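Local coordinates for protein TfuB1 (Thermobifida fusca, PDB 6JX3) that binds the leader peptide of a lasso peptide precursor, and so probably helps to deliver that precursor to the maturation machinery, at residues A[64-69]-A[75-80]; A[50-55]-A[82-87]; A[31-36]-A[40-45]. All blocks are in the same frame, centred on the assembly; numbering follows the deposited sequence.

Contact 1: residues A[64-69]-A[75-80]; sequences DVAQFL and VERTDA. With ZN (zinc ion), chain E.
R77 reaches across to A66 and Q67 with a guanidinium group that meets the two in different ways. A66 approaches over one face, toward its rim, with CB 3.9 Å from R77 NE; the Q67 amide comes in at the edge, where OE1 lies in the guanidinium plane, 3.0 Å from R77 NH1. The two side chains cross at about a right angle and their flat ends are turned 52° apart, so they are not stacked. R77 gets there by a bend at chi2 (90°), which carries it over from a helix that starts right after E76, its N-cap residue. The charge itself is paired mainly with E81, which salt-bridges NE and probably steadies the group above the methyl.

Beside this polar pair the rest of the contact is mostly apolar. A80 CB stands 4.1 Å from A66 CB and equally 4.1 Å from L69 CB, fitting between two residues one turn apart on their helix. V75 extends the patch from the segment before the helix: its CG1 faces L69 CB at 4.2 Å and reaches the backbone oxygen L69 O at 3.6 Å. At the far end D64 turns away and binds a zinc ion through OD2 at 1.9 Å; a water is also bound to the metal.

The contact joins the middle of helix 62-72 to the first turn of helix 77-93 and the residues just before it, closing the turn between them. V65, A66 and L69 also pack on I84 farther along helix 77-93, while F68 leans on L51 and R55 of helix 47-57.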
# COMPACT_ATOMS: atom_id res chain seq x y z
N ASP A 64 -8.27 10.10 7.19
CA ASP A 64 -9.22 10.05 6.08
C ASP A 64 -9.42 8.63 5.59
O ASP A 64 -10.54 8.20 5.30
CB ASP A 64 -8.70 10.86 4.90
CG ASP A 64 -8.79 12.34 5.08
OD1 ASP A 64 -9.45 12.84 6.03
OD2 ASP A 64 -8.16 12.99 4.23
N VAL A 65 -8.31 7.91 5.39
CA VAL A 65 -8.39 6.57 4.82
C VAL A 65 -9.08 5.64 5.80
O VAL A 65 -9.85 4.77 5.40
CB VAL A 65 -6.99 6.06 4.43
CG1 VAL A 65 -7.09 4.64 3.83
CG2 VAL A 65 -6.36 7.04 3.44
N ALA A 66 -8.82 5.80 7.10
CA ALA A 66 -9.52 4.98 8.08
C ALA A 66 -11.02 5.21 8.00
O ALA A 66 -11.81 4.26 8.05
CB ALA A 66 -9.00 5.26 9.49
N GLN A 67 -11.42 6.48 7.87
CA GLN A 67 -12.85 6.80 7.76
C GLN A 67 -13.45 6.17 6.52
O GLN A 67 -14.56 5.62 6.56
CB GLN A 67 -13.03 8.32 7.72
CG GLN A 67 -14.48 8.79 7.78
CD GLN A 67 -15.25 8.18 8.94
OE1 GLN A 67 -14.77 8.14 10.07
NE2 GLN A 67 -16.46 7.68 8.65
N PHE A 68 -12.72 6.22 5.41
CA PHE A 68 -13.18 5.57 4.19
C PHE A 68 -13.34 4.08 4.41
O PHE A 68 -14.38 3.50 4.09
CB PHE A 68 -12.20 5.85 3.06
CG PHE A 68 -12.33 4.92 1.90
CD1 PHE A 68 -13.31 5.11 0.95
CD2 PHE A 68 -11.49 3.84 1.78
CE1 PHE A 68 -13.44 4.23 -0.11
CE2 PHE A 68 -11.62 2.96 0.75
CZ PHE A 68 -12.59 3.15 -0.20
N LEU A 69 -12.31 3.43 4.97
CA LEU A 69 -12.38 1.98 5.13
C LEU A 69 -13.57 1.57 5.98
O LEU A 69 -14.27 0.61 5.65
CB LEU A 69 -11.08 1.44 5.74
CG LEU A 69 -9.85 1.49 4.83
CD1 LEU A 69 -8.67 0.94 5.60
CD2 LEU A 69 -10.08 0.66 3.56
N VAL A 75 -15.14 -3.25 8.85
CA VAL A 75 -13.96 -3.12 9.69
C VAL A 75 -14.20 -1.98 10.67
O VAL A 75 -14.78 -0.95 10.32
CB VAL A 75 -12.68 -2.89 8.84
CG1 VAL A 75 -12.82 -1.61 8.02
CG2 VAL A 75 -11.45 -2.83 9.73
N GLU A 76 -13.80 -2.21 11.92
CA GLU A 76 -13.89 -1.18 12.94
C GLU A 76 -12.85 -0.09 12.67
O GLU A 76 -11.77 -0.36 12.15
CB GLU A 76 -13.66 -1.78 14.32
CG GLU A 76 -14.70 -2.80 14.72
CD GLU A 76 -15.97 -2.16 15.25
OE1 GLU A 76 -15.97 -0.93 15.47
OE2 GLU A 76 -16.97 -2.88 15.43
N ARG A 77 -13.19 1.13 13.06
CA ARG A 77 -12.25 2.24 12.91
C ARG A 77 -10.90 1.95 13.55
O ARG A 77 -9.85 2.22 12.96
CB ARG A 77 -12.87 3.51 13.49
CG ARG A 77 -11.87 4.61 13.71
CD ARG A 77 -11.78 5.47 12.48
NE ARG A 77 -10.85 6.58 12.68
CZ ARG A 77 -11.03 7.79 12.18
NH1 ARG A 77 -12.11 8.05 11.45
NH2 ARG A 77 -10.12 8.74 12.39
N THR A 78 -10.91 1.40 14.77
CA THR A 78 -9.65 1.10 15.44
C THR A 78 -8.80 0.14 14.61
O THR A 78 -7.60 0.36 14.44
CB THR A 78 -9.94 0.55 16.84
OG1 THR A 78 -10.86 1.42 17.50
CG2 THR A 78 -8.68 0.53 17.68
N ASP A 79 -9.40 -0.92 14.08
CA ASP A 79 -8.66 -1.87 13.27
C ASP A 79 -8.15 -1.21 11.99
O ASP A 79 -7.03 -1.49 11.54
CB ASP A 79 -9.53 -3.07 12.93
CG ASP A 79 -9.66 -4.03 14.10
OD1 ASP A 79 -8.77 -4.03 14.97
OD2 ASP A 79 -10.66 -4.77 14.13
N ALA A 80 -8.97 -0.35 11.38
CA ALA A 80 -8.56 0.33 10.17
C ALA A 80 -7.34 1.20 10.42
O ALA A 80 -6.39 1.17 9.64
CB ALA A 80 -9.70 1.18 9.61
ZN ZN E . -8.35 14.92 4.11
O HOH W 1 -7.50 15.39 2.16

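Contact 2: residues A[50-55]-A[82-87]; sequences ALIVQR and RDIAAL
I52 drives its whole branched side chain into the notch between I84 and L87, and tracing it outward shows how one branched side chain can carry most of a helix contact. CB already has company, with L87 CD2 at 3.9 Å. The CG2 branch touches both partners, L87 CD2 at 3.9 Å and I84 CG2 at 4.2 Å. Along the other branch CG1 is a bridge to the tip: chi2 is extended (167°), which pushes CD1 forward to rest 3.9 Å from I84 CG1 and 4.0 Å from L87 CD2. That one methyl of L87 therefore meets three carbons of I52, the two side chains sliding past each other in opposite directions, while I84 crosses at a slant. V53 adds a looser touch, its CG2 lying 4.2 Å from the same L87 CD2. With an alanine here in place of I52, I84 CG1 and CG2 would probably lose their mates and a gap would open beside the L87 methyl.

The segment axes come no closer than 10.8 Å and cross at -77°, so the helices meet through side chains and not backbone. Apolar side chains of the bound peptide also pack on I52 and L87, next to D83, whose OD1 is hydrogen-bonded to an aromatic side chain of that peptide. Helix 62-72 joins through V65, against which R55 packs, and strand 32-36 through M32, which packs on A50 and V53.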
# COMPACT_ATOMS: atom_id res chain seq x y z
N ALA A 50 -3.79 -1.65 -1.91
CA ALA A 50 -3.73 -0.76 -3.07
C ALA A 50 -4.63 0.45 -2.86
O ALA A 50 -4.25 1.58 -3.20
CB ALA A 50 -4.14 -1.51 -4.33
N LEU A 51 -5.82 0.22 -2.31
CA LEU A 51 -6.76 1.31 -2.05
C LEU A 51 -6.18 2.30 -1.06
O LEU A 51 -6.28 3.52 -1.26
CB LEU A 51 -8.05 0.70 -1.51
CG LEU A 51 -9.32 1.49 -1.22
CD1 LEU A 51 -9.61 2.51 -2.30
CD2 LEU A 51 -10.45 0.48 -1.10
N ILE A 52 -5.54 1.80 -0.01
CA ILE A 52 -4.93 2.68 0.98
C ILE A 52 -3.82 3.50 0.36
O ILE A 52 -3.75 4.72 0.54
CB ILE A 52 -4.42 1.86 2.18
CG1 ILE A 52 -5.58 1.21 2.93
CG2 ILE A 52 -3.59 2.76 3.11
CD1 ILE A 52 -5.15 0.14 3.92
N VAL A 53 -2.92 2.84 -0.37
CA VAL A 53 -1.79 3.55 -0.96
C VAL A 53 -2.28 4.60 -1.95
O VAL A 53 -1.79 5.74 -1.97
CB VAL A 53 -0.81 2.58 -1.62
CG1 VAL A 53 0.23 3.35 -2.43
CG2 VAL A 53 -0.12 1.73 -0.54
N GLN A 54 -3.26 4.24 -2.79
CA GLN A 54 -3.78 5.21 -3.75
C GLN A 54 -4.36 6.43 -3.05
O GLN A 54 -4.14 7.56 -3.48
CB GLN A 54 -4.84 4.55 -4.64
CG GLN A 54 -4.24 3.62 -5.68
CD GLN A 54 -5.22 2.54 -6.12
OE1 GLN A 54 -6.39 2.54 -5.74
NE2 GLN A 54 -4.73 1.60 -6.93
N ARG A 55 -5.08 6.23 -1.94
CA ARG A 55 -5.67 7.38 -1.26
C ARG A 55 -4.61 8.20 -0.54
O ARG A 55 -4.69 9.43 -0.51
CB ARG A 55 -6.76 6.92 -0.30
CG ARG A 55 -8.04 6.51 -1.02
CD ARG A 55 -9.18 6.30 -0.04
NE ARG A 55 -9.29 7.44 0.87
CZ ARG A 55 -10.28 8.32 0.86
NH1 ARG A 55 -11.27 8.21 -0.01
NH2 ARG A 55 -10.27 9.32 1.73
N ARG A 82 -5.06 0.83 12.76
CA ARG A 82 -3.89 -0.01 12.99
C ARG A 82 -3.40 -0.63 11.70
O ARG A 82 -2.20 -0.73 11.46
CB ARG A 82 -4.19 -1.12 13.98
CG ARG A 82 -4.59 -0.69 15.34
CD ARG A 82 -4.11 -1.78 16.26
NE ARG A 82 -5.12 -2.84 16.31
CZ ARG A 82 -6.28 -2.74 16.93
NH1 ARG A 82 -7.14 -3.75 16.92
NH2 ARG A 82 -6.56 -1.64 17.62
N ASP A 83 -4.34 -1.08 10.85
CA ASP A 83 -3.94 -1.73 9.61
C ASP A 83 -3.27 -0.74 8.66
O ASP A 83 -2.32 -1.10 7.96
CB ASP A 83 -5.16 -2.36 8.94
CG ASP A 83 -5.62 -3.63 9.63
OD1 ASP A 83 -6.67 -4.16 9.21
OD2 ASP A 83 -4.95 -4.08 10.59
N ILE A 84 -3.80 0.48 8.59
CA ILE A 84 -3.16 1.49 7.74
C ILE A 84 -1.76 1.77 8.23
O ILE A 84 -0.80 1.86 7.45
CB ILE A 84 -4.00 2.77 7.71
CG1 ILE A 84 -5.29 2.53 6.94
CG2 ILE A 84 -3.20 3.93 7.12
CD1 ILE A 84 -6.35 3.59 7.26
N ALA A 85 -1.61 1.91 9.55
CA ALA A 85 -0.31 2.21 10.13
C ALA A 85 0.67 1.09 9.88
O ALA A 85 1.84 1.34 9.54
CB ALA A 85 -0.46 2.46 11.63
N ALA A 86 0.22 -0.16 10.02
CA ALA A 86 1.10 -1.30 9.77
C ALA A 86 1.52 -1.36 8.30
O ALA A 86 2.67 -1.70 8.00
CB ALA A 86 0.41 -2.59 10.17
N LEU A 87 0.60 -1.06 7.39
CA LEU A 87 0.94 -1.08 5.97
C LEU A 87 1.97 -0.00 5.65
O LEU A 87 2.96 -0.27 4.96
CB LEU A 87 -0.32 -0.89 5.12
CG LEU A 87 -0.04 -0.77 3.62
CD1 LEU A 87 0.59 -2.04 3.07
CD2 LEU A 87 -1.32 -0.43 2.87

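Contact 3: residues A[31-36]-A[40-45]. With ZN (zinc ion), chain C.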
# COMPACT_ATOMS: atom_id res chain seq x y z
N GLY A 31 -3.28 -7.31 -9.70
CA GLY A 31 -3.51 -6.17 -8.84
C GLY A 31 -2.40 -5.15 -9.00
O GLY A 31 -1.67 -5.16 -9.99
N MET A 32 -2.29 -4.27 -8.00
CA MET A 32 -1.30 -3.19 -8.03
C MET A 32 0.07 -3.73 -7.66
O MET A 32 0.22 -4.47 -6.68
CB MET A 32 -1.69 -2.07 -7.07
CG MET A 32 -0.65 -0.96 -6.94
SD MET A 32 -1.34 0.46 -6.05
CE MET A 32 0.11 1.47 -5.78
N VAL A 33 1.07 -3.37 -8.45
CA VAL A 33 2.45 -3.81 -8.27
C VAL A 33 3.34 -2.58 -8.15
O VAL A 33 3.13 -1.59 -8.86
CB VAL A 33 2.89 -4.71 -9.45
CG1 VAL A 33 4.33 -5.13 -9.30
CG2 VAL A 33 1.97 -5.92 -9.55
N LEU A 34 4.33 -2.64 -7.25
CA LEU A 34 5.30 -1.58 -7.05
C LEU A 34 6.67 -2.16 -7.37
O LEU A 34 7.01 -3.24 -6.89
CB LEU A 34 5.30 -1.07 -5.60
CG LEU A 34 4.05 -0.34 -5.10
CD1 LEU A 34 4.24 0.12 -3.65
CD2 LEU A 34 3.79 0.84 -5.96
N LEU A 35 7.44 -1.43 -8.17
CA LEU A 35 8.74 -1.88 -8.62
C LEU A 35 9.79 -0.91 -8.12
O LEU A 35 9.65 0.30 -8.32
CB LEU A 35 8.80 -1.97 -10.14
CG LEU A 35 10.20 -2.03 -10.74
CD1 LEU A 35 10.84 -3.39 -10.43
CD2 LEU A 35 10.12 -1.78 -12.24
N ASP A 36 10.83 -1.43 -7.48
CA ASP A 36 11.98 -0.61 -7.11
C ASP A 36 13.01 -0.69 -8.23
O ASP A 36 13.62 -1.74 -8.44
CB ASP A 36 12.57 -1.08 -5.79
CG ASP A 36 13.64 -0.15 -5.27
OD1 ASP A 36 14.58 0.19 -6.02
OD2 ASP A 36 13.53 0.27 -4.11
N GLY A 40 15.55 -3.66 -7.94
CA GLY A 40 14.86 -4.64 -8.72
C GLY A 40 13.78 -5.38 -7.98
O GLY A 40 13.10 -6.22 -8.59
N GLU A 41 13.60 -5.12 -6.69
CA GLU A 41 12.54 -5.79 -5.96
C GLU A 41 11.19 -5.33 -6.48
O GLU A 41 10.98 -4.14 -6.75
CB GLU A 41 12.66 -5.51 -4.46
CG GLU A 41 13.93 -6.13 -3.84
CD GLU A 41 13.94 -6.13 -2.31
OE1 GLU A 41 14.25 -5.09 -1.70
OE2 GLU A 41 13.66 -7.19 -1.70
N TYR A 42 10.24 -6.25 -6.60
CA TYR A 42 8.90 -5.76 -6.85
C TYR A 42 7.88 -6.55 -6.06
O TYR A 42 8.06 -7.73 -5.74
CB TYR A 42 8.56 -5.72 -8.33
CG TYR A 42 8.39 -7.03 -9.04
CD1 TYR A 42 9.45 -7.91 -9.17
CD2 TYR A 42 7.20 -7.33 -9.65
CE1 TYR A 42 9.29 -9.10 -9.87
CE2 TYR A 42 7.03 -8.49 -10.35
CZ TYR A 42 8.07 -9.36 -10.46
OH TYR A 42 7.87 -10.51 -11.16
N TRP A 43 6.81 -5.86 -5.74
CA TRP A 43 5.87 -6.23 -4.70
C TRP A 43 4.47 -6.16 -5.26
O TRP A 43 4.18 -5.31 -6.10
CB TRP A 43 5.98 -5.29 -3.51
CG TRP A 43 7.37 -5.04 -3.06
CD1 TRP A 43 8.28 -4.19 -3.61
CD2 TRP A 43 8.02 -5.66 -1.96
NE1 TRP A 43 9.46 -4.23 -2.92
CE2 TRP A 43 9.33 -5.14 -1.89
CE3 TRP A 43 7.62 -6.61 -1.01
CZ2 TRP A 43 10.24 -5.53 -0.93
CZ3 TRP A 43 8.54 -7.00 -0.05
CH2 TRP A 43 9.83 -6.46 -0.01
N GLN A 44 3.61 -7.05 -4.77
CA GLN A 44 2.19 -7.00 -5.10
C GLN A 44 1.42 -6.55 -3.87
O GLN A 44 1.69 -6.99 -2.75
CB GLN A 44 1.67 -8.35 -5.58
CG GLN A 44 0.31 -8.27 -6.26
CD GLN A 44 -0.77 -9.01 -5.51
OE1 GLN A 44 -0.54 -10.10 -4.98
NE2 GLN A 44 -1.97 -8.43 -5.46
N LEU A 45 0.47 -5.64 -4.10
CA LEU A 45 -0.41 -5.16 -3.06
C LEU A 45 -1.79 -5.76 -3.27
O LEU A 45 -2.28 -5.80 -4.40
CB LEU A 45 -0.49 -3.63 -3.08
CG LEU A 45 0.68 -2.83 -2.50
CD1 LEU A 45 2.00 -3.08 -3.24
CD2 LEU A 45 0.34 -1.34 -2.50
ZN ZN C . 14.93 1.56 -3.46
O HOH W 2 -4.17 -4.66 -6.01
O HOH W 3 11.71 -1.72 -2.39
O HOH W 4 14.59 1.33 -1.39
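The rings of Y42 and W43 are both met at their edges from strand 32-36, which pairs with strand 41-45 in an antiparallel beta hairpin, consistent with the winged-helix fold of PqqD-like leader-binding domains. V33 CG1 lies in the plane of the Y42 ring, 3.6 Å from CD2, in one of two conformers deposited for this valine; L34 O sits near the plane of the indole, beside CD1. Loop residues N94 and M96 pack against W43, as does a basic side chain of the bound peptide, while an aromatic ring of that peptide meets Y42 with planes about 30° apart. The outer edge of strand 41-45 is taken by a peptide strand, which runs antiparallel and continues the sheet.

Y42 CG sits between its backbone N and carbonyl carbon (chi1 69°), which turns the CD2 edge of the ring to V33, while CB lies 3.3 Å from L34 O. On the opposite face L34 CG packs on L45 CD1 at 3.9 Å, with M32 beside them, and this side turns to helix 47-57.

L34 and W43 form the hydrogen-bonded pair at the middle, with both N-O distances 2.9 Å. Toward the turn D36 N gives E41 O a nearly straight bond (174°), and G40 N returns to D36 O; the backbone angles of G40 would jam a side chain against the preceding carbonyl. D36 is pinned twice over: R38 N and S39 N hold OD1, and OD2 binds zinc, shared with E22, at 2.0 Å, with a water at 2.1 Å from the metal.

In the fold
Contacts 1 and 2 are buried helix pairs that share helix 77-93 and pack directly on each other, with contact 1 nested inside the loop closed by contact 2. Contact 2 lies near the centre of the chain and is wholly aliphatic; contact 1, farther out, keeps an apolar floor but adds a polar arginine–glutamine pair at its border. Contact 3 is only partly buried and is held mainly by backbone hydrogen bonds, and the other edge of strand 41-45 pairs with the peptide. Its M32 and L45 reach V53 of contact 2, whereas contact 1 stays apart from it on the opposite side of the chain's centre. Zinc ions bind at the outer contacts, 1 and 3.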